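Local coordinates for protein salicylaldehyde dehydrogenase NahF (Pseudomonas putida, PDB 4JZ6) that probably oxidises salicylaldehyde to salicylate with NAD+ as the electron acceptor, a step in the bacterial degradation of naphthalene, at residues F291-F296 and A319-K324; C339-M344 and M378-L383. All blocks are in the same frame, centred on the assembly; numbering follows the deposited sequence.

Interaction 1 (F291-F296 and A319-K324). With SO4 (sulfate ion), chain E.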
loop_
_atom_site.group_PDB
_atom_site.type_symbol
_atom_site.label_atom_id
_atom_site.label_comp_id
_atom_site.label_asym_id
_atom_site.label_seq_id
_atom_site.Cartn_x
_atom_site.Cartn_y
_atom_site.Cartn_z
ATOM N N PHE A 291 -28.511 0.063 -17.376
ATOM C CA PHE A 291 -27.195 0.347 -17.927
ATOM C C PHE A 291 -26.074 -0.350 -17.161
ATOM O O PHE A 291 -25.256 -1.062 -17.753
ATOM C CB PHE A 291 -26.951 1.856 -17.951
ATOM C CG PHE A 291 -25.547 2.237 -18.323
ATOM C CD1 PHE A 291 -25.105 2.123 -19.629
ATOM C CD2 PHE A 291 -24.676 2.727 -17.367
ATOM C CE1 PHE A 291 -23.817 2.477 -19.972
ATOM C CE2 PHE A 291 -23.388 3.086 -17.701
ATOM C CZ PHE A 291 -22.956 2.960 -19.005
ATOM N N GLY A 292 -26.036 -0.131 -15.849
ATOM C CA GLY A 292 -24.971 -0.656 -15.013
ATOM C C GLY A 292 -24.988 -2.169 -14.918
ATOM O O GLY A 292 -23.950 -2.800 -14.741
ATOM N N SER A 293 -26.173 -2.757 -15.045
ATOM C CA SER A 293 -26.310 -4.200 -14.920
ATOM C C SER A 293 -25.844 -4.949 -16.163
ATOM O O SER A 293 -25.215 -6.005 -16.058
ATOM C CB SER A 293 -27.757 -4.579 -14.614
ATOM O OG SER A 293 -28.125 -4.127 -13.324
ATOM N N PHE A 294 -26.138 -4.402 -17.337
ATOM C CA PHE A 294 -26.000 -5.188 -18.552
ATOM C C PHE A 294 -25.033 -4.659 -19.597
ATOM O O PHE A 294 -24.932 -5.220 -20.690
ATOM C CB PHE A 294 -27.373 -5.427 -19.160
ATOM C CG PHE A 294 -28.307 -6.122 -18.236
ATOM C CD1 PHE A 294 -28.051 -7.423 -17.831
ATOM C CD2 PHE A 294 -29.426 -5.476 -17.751
ATOM C CE1 PHE A 294 -28.905 -8.075 -16.966
ATOM C CE2 PHE A 294 -30.286 -6.117 -16.887
ATOM C CZ PHE A 294 -30.027 -7.423 -16.489
ATOM N N LEU A 295 -24.317 -3.591 -19.275
ATOM C CA LEU A 295 -23.265 -3.143 -20.164
ATOM C C LEU A 295 -22.201 -4.240 -20.217
ATOM O O LEU A 295 -21.795 -4.761 -19.174
ATOM C CB LEU A 295 -22.681 -1.821 -19.675
ATOM C CG LEU A 295 -21.476 -1.275 -20.439
ATOM C CD1 LEU A 295 -21.803 -1.092 -21.902
ATOM C CD2 LEU A 295 -21.051 0.036 -19.827
ATOM N N PHE A 296 -21.781 -4.604 -21.434
ATOM C CA PHE A 296 -20.783 -5.661 -21.655
ATOM C C PHE A 296 -21.148 -6.960 -20.927
ATOM O O PHE A 296 -20.282 -7.648 -20.381
ATOM C CB PHE A 296 -19.374 -5.178 -21.269
ATOM C CG PHE A 296 -18.269 -6.135 -21.645
ATOM C CD1 PHE A 296 -18.243 -6.740 -22.895
ATOM C CD2 PHE A 296 -17.253 -6.428 -20.743
ATOM C CE1 PHE A 296 -17.229 -7.623 -23.235
ATOM C CE2 PHE A 296 -16.231 -7.308 -21.086
ATOM C CZ PHE A 296 -16.223 -7.903 -22.336
ATOM N N ALA A 319 -40.882 -4.212 -11.644
ATOM C CA ALA A 319 -41.710 -4.342 -12.840
ATOM C C ALA A 319 -41.138 -3.555 -14.022
ATOM O O ALA A 319 -41.032 -4.079 -15.131
ATOM C CB ALA A 319 -43.141 -3.918 -12.550
ATOM N N ARG A 320 -40.764 -2.301 -13.782
ATOM C CA ARG A 320 -40.200 -1.465 -14.838
ATOM C C ARG A 320 -38.854 -2.012 -15.307
ATOM O O ARG A 320 -38.599 -2.113 -16.508
ATOM C CB ARG A 320 -40.044 -0.014 -14.373
ATOM C CG ARG A 320 -41.336 0.633 -13.909
ATOM C CD ARG A 320 -41.224 2.149 -13.965
ATOM N NE ARG A 320 -42.207 2.813 -13.112
ATOM C CZ ARG A 320 -42.167 4.105 -12.795
ATOM N NH1 ARG A 320 -41.191 4.875 -13.262
ATOM N NH2 ARG A 320 -43.098 4.629 -12.007
ATOM N N PHE A 321 -38.005 -2.357 -14.343
ATOM C CA PHE A 321 -36.692 -2.936 -14.609
ATOM C C PHE A 321 -36.828 -4.157 -15.521
ATOM O O PHE A 321 -36.086 -4.307 -16.495
ATOM C CB PHE A 321 -36.043 -3.332 -13.281
ATOM C CG PHE A 321 -34.591 -3.700 -13.387
ATOM C CD1 PHE A 321 -33.818 -3.261 -14.451
ATOM C CD2 PHE A 321 -33.997 -4.489 -12.409
ATOM C CE1 PHE A 321 -32.477 -3.608 -14.538
ATOM C CE2 PHE A 321 -32.664 -4.837 -12.488
ATOM C CZ PHE A 321 -31.900 -4.398 -13.554
ATOM N N VAL A 322 -37.792 -5.017 -15.210
ATOM C CA VAL A 322 -37.993 -6.238 -15.975
ATOM C C VAL A 322 -38.463 -5.932 -17.394
ATOM O O VAL A 322 -38.021 -6.565 -18.356
ATOM C CB VAL A 322 -38.969 -7.199 -15.259
ATOM C CG1 VAL A 322 -39.571 -8.208 -16.241
ATOM C CG2 VAL A 322 -38.253 -7.909 -14.123
ATOM N N GLU A 323 -39.341 -4.942 -17.516
ATOM C CA GLU A 323 -39.859 -4.537 -18.814
ATOM C C GLU A 323 -38.709 -4.132 -19.735
ATOM O O GLU A 323 -38.555 -4.688 -20.823
ATOM C CB GLU A 323 -40.860 -3.392 -18.649
ATOM C CG GLU A 323 -41.914 -3.310 -19.740
ATOM C CD GLU A 323 -41.396 -2.657 -21.007
ATOM O OE1 GLU A 323 -40.638 -1.664 -20.901
ATOM O OE2 GLU A 323 -41.748 -3.139 -22.109
ATOM N N LYS A 324 -37.896 -3.182 -19.284
ATOM C CA LYS A 324 -36.747 -2.711 -20.057
ATOM C C LYS A 324 -35.753 -3.830 -20.379
ATOM O O LYS A 324 -35.257 -3.939 -21.504
ATOM C CB LYS A 324 -36.018 -1.599 -19.301
ATOM C CG LYS A 324 -36.831 -0.345 -19.090
ATOM C CD LYS A 324 -37.327 0.220 -20.406
ATOM C CE LYS A 324 -38.063 1.533 -20.185
ATOM N NZ LYS A 324 -38.978 1.869 -21.312
HETATM S S SO4 E . -41.105 8.220 -10.717
HETATM O O1 SO4 E . -42.344 7.559 -10.311
HETATM O O2 SO4 E . -41.312 9.666 -10.700
HETATM O O3 SO4 E . -40.058 7.864 -9.766
HETATM O O4 SO4 E . -40.713 7.799 -12.064
#
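Across segments 291-296 and 319-324 the backbones come closest at S293 and F321, whose CA atoms are 10.5 Å apart, so the two segments touch through side chains. F321 spans most of that gap: its CG lies anti to the backbone N (chi1 -169°), which carries the far end of the ring toward the last turn of the other helix. There CZ meets S293 OG at 3.8 Å, the hydroxyl, hydrogen-bonded within its own helix to the carbonyl of A289, coming in at the rim of the ring, almost level with it. The F294 ring reaches F321 obliquely, CE2 standing 4.1 Å from F321 CE1, and one of its faces carries S293 CB toward the rim.

Away from this apolar patch, the guanidinium of R320 holds a sulfate, probably from the crystallisation liquor, through a nearly straight bond of 3.2 Å from NH1 to O4 and a weak one from NH2 to O1; the backbone N of I282 and N283 and the side chain of R431 bind it too. R320 NH2 also forms a salt bridge with E316 OE2, one turn back in the same helix. An alanine in place of R320 would remove both bonds to the sulfate and is likely to leave the E316 carboxylate without this mate. F321 packs further on V290 of helix 282-294 and on strand 381-384, while F294 continues onto L328, just past the end of helix 311-327.

Interaction 2 (C339-M344 and M378-L383)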
loop_
_atom_site.group_PDB
_atom_site.type_symbol
_atom_site.label_atom_id
_atom_site.label_comp_id
_atom_site.label_asym_id
_atom_site.label_seq_id
_atom_site.Cartn_x
_atom_site.Cartn_y
_atom_site.Cartn_z
ATOM N N CYS A 339 -25.908 -5.320 -30.380
ATOM C CA CYS A 339 -26.017 -6.290 -29.309
ATOM C C CYS A 339 -25.719 -5.606 -27.984
ATOM O O CYS A 339 -24.664 -4.998 -27.815
ATOM C CB CYS A 339 -25.043 -7.444 -29.533
ATOM S SG CYS A 339 -25.304 -8.300 -31.077
ATOM N N ILE A 340 -26.657 -5.689 -27.049
ATOM C CA ILE A 340 -26.405 -5.205 -25.702
ATOM C C ILE A 340 -25.789 -6.348 -24.907
ATOM O O ILE A 340 -24.782 -6.177 -24.217
ATOM C CB ILE A 340 -27.690 -4.703 -25.018
ATOM C CG1 ILE A 340 -28.395 -3.674 -25.906
ATOM C CG2 ILE A 340 -27.376 -4.130 -23.641
ATOM C CD1 ILE A 340 -27.529 -2.496 -26.281
ATOM N N ILE A 341 -26.390 -7.524 -25.032
ATOM C CA ILE A 341 -25.897 -8.711 -24.346
ATOM C C ILE A 341 -25.117 -9.612 -25.305
ATOM O O ILE A 341 -25.693 -10.470 -25.976
ATOM C CB ILE A 341 -27.052 -9.526 -23.716
ATOM C CG1 ILE A 341 -28.080 -8.600 -23.058
ATOM C CG2 ILE A 341 -26.507 -10.545 -22.718
ATOM C CD1 ILE A 341 -27.592 -7.936 -21.805
ATOM N N GLY A 342 -23.807 -9.407 -25.374
ATOM C CA GLY A 342 -22.951 -10.264 -26.173
ATOM C C GLY A 342 -22.675 -11.580 -25.475
ATOM O O GLY A 342 -23.192 -11.831 -24.389
ATOM N N PRO A 343 -21.872 -12.448 -26.104
ATOM C CA PRO A 343 -21.517 -13.694 -25.419
ATOM C C PRO A 343 -20.532 -13.434 -24.289
ATOM O O PRO A 343 -19.780 -12.464 -24.343
ATOM C CB PRO A 343 -20.862 -14.527 -26.525
ATOM C CG PRO A 343 -20.369 -13.521 -27.518
ATOM C CD PRO A 343 -21.382 -12.415 -27.493
ATOM N N MET A 344 -20.549 -14.284 -23.270
ATOM C CA MET A 344 -19.570 -14.196 -22.195
ATOM C C MET A 344 -18.219 -14.685 -22.690
ATOM O O MET A 344 -18.099 -15.135 -23.824
ATOM C CB MET A 344 -20.035 -14.979 -20.971
ATOM C CG MET A 344 -21.274 -14.378 -20.346
ATOM S SD MET A 344 -21.886 -15.240 -18.894
ATOM C CE MET A 344 -22.308 -16.834 -19.594
ATOM N N MET A 378 -26.239 -16.603 -22.392
ATOM C CA MET A 378 -27.215 -16.405 -21.323
ATOM C C MET A 378 -28.116 -15.225 -21.651
ATOM O O MET A 378 -27.641 -14.198 -22.132
ATOM C CB MET A 378 -26.500 -16.138 -19.995
ATOM C CG MET A 378 -27.417 -16.068 -18.774
ATOM S SD MET A 378 -26.506 -15.886 -17.218
ATOM C CE MET A 378 -27.827 -16.121 -16.035
ATOM N N PRO A 379 -29.428 -15.371 -21.413
ATOM C CA PRO A 379 -30.333 -14.224 -21.539
ATOM C C PRO A 379 -30.171 -13.286 -20.352
ATOM O O PRO A 379 -29.699 -13.720 -19.301
ATOM C CB PRO A 379 -31.720 -14.870 -21.514
ATOM C CG PRO A 379 -31.527 -16.190 -20.844
ATOM C CD PRO A 379 -30.154 -16.639 -21.212
ATOM N N ALA A 380 -30.536 -12.019 -20.523
ATOM C CA ALA A 380 -30.515 -11.077 -19.412
ATOM C C ALA A 380 -31.426 -11.599 -18.306
ATOM O O ALA A 380 -32.605 -11.865 -18.534
ATOM C CB ALA A 380 -30.958 -9.704 -19.866
ATOM N N THR A 381 -30.864 -11.756 -17.113
ATOM C CA THR A 381 -31.567 -12.411 -16.018
ATOM C C THR A 381 -31.604 -11.550 -14.750
ATOM O O THR A 381 -30.591 -10.988 -14.345
ATOM C CB THR A 381 -30.913 -13.776 -15.701
ATOM O OG1 THR A 381 -30.876 -14.581 -16.886
ATOM C CG2 THR A 381 -31.686 -14.516 -14.627
ATOM N N ILE A 382 -32.779 -11.447 -14.136
ATOM C CA ILE A 382 -32.927 -10.756 -12.857
ATOM C C ILE A 382 -33.571 -11.682 -11.824
ATOM O O ILE A 382 -34.622 -12.277 -12.082
ATOM C CB ILE A 382 -33.799 -9.488 -12.979
ATOM C CG1 ILE A 382 -33.273 -8.558 -14.071
ATOM C CG2 ILE A 382 -33.854 -8.752 -11.660
ATOM C CD1 ILE A 382 -34.218 -7.428 -14.398
ATOM N N LEU A 383 -32.935 -11.812 -10.662
ATOM C CA LEU A 383 -33.495 -12.594 -9.563
ATOM C C LEU A 383 -34.009 -11.648 -8.481
ATOM O O LEU A 383 -33.320 -10.697 -8.094
ATOM C CB LEU A 383 -32.455 -13.559 -8.987
ATOM C CG LEU A 383 -31.823 -14.550 -9.969
ATOM C CD1 LEU A 383 -30.794 -15.429 -9.282
ATOM C CD2 LEU A 383 -32.894 -15.393 -10.593
#
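I341 and A380 bring the loop 339-344 to the lead-in of strand 381-384, their CA atoms 7.2 Å apart. The I341 side chain divides at CB, which is directed at the other segment. Its CG2 branch, anti to the backbone N, meets the carbonyl oxygen of M378 at 3.9 Å, a van der Waals contact. The other branch runs through CG1, which lies anti to the carbonyl carbon (chi1 -42°), and ends at CD1, 4.3 Å from A380 CB.

In this aldehyde dehydrogenase fold, strand 381-384 belongs to a mixed seven-stranded sheet, between the antiparallel edge strand 366-369 and the parallel strand 401-407; residues 339-344 lie in the loop between helix 311-327 and helix 349-362. Farther along the loop, M344 extends its methyl, CE, to within 4.3 Å of M378 CB. The M378 chain itself is fully extended and leads away from the loop, toward I401 of the neighbouring strand. I353 of helix 349-362 touches both methionines, and P400 lies against I341 and M344.

The centres of interactions 1 and 2 lie about 10 Å apart, and the two contacts form one continuous apolar cluster on the same side of the chain's centre. They follow in series along the chain: helices 282-294 and 311-327 meet first, then the loop 339-344 and strand 381-384. F321 joins the two contacts, its CD2 lying 3.6 Å from I382 CD1, and F294 does so through its CB, 3.7 Å from I341 CD1. Helix 311-327 is thereby packed against the seven-stranded sheet, and the end of helix 282-294 against the loop. Both contacts lie away from the salicylaldehyde pockets, in the domain built on that sheet, which in this family is the catalytic one.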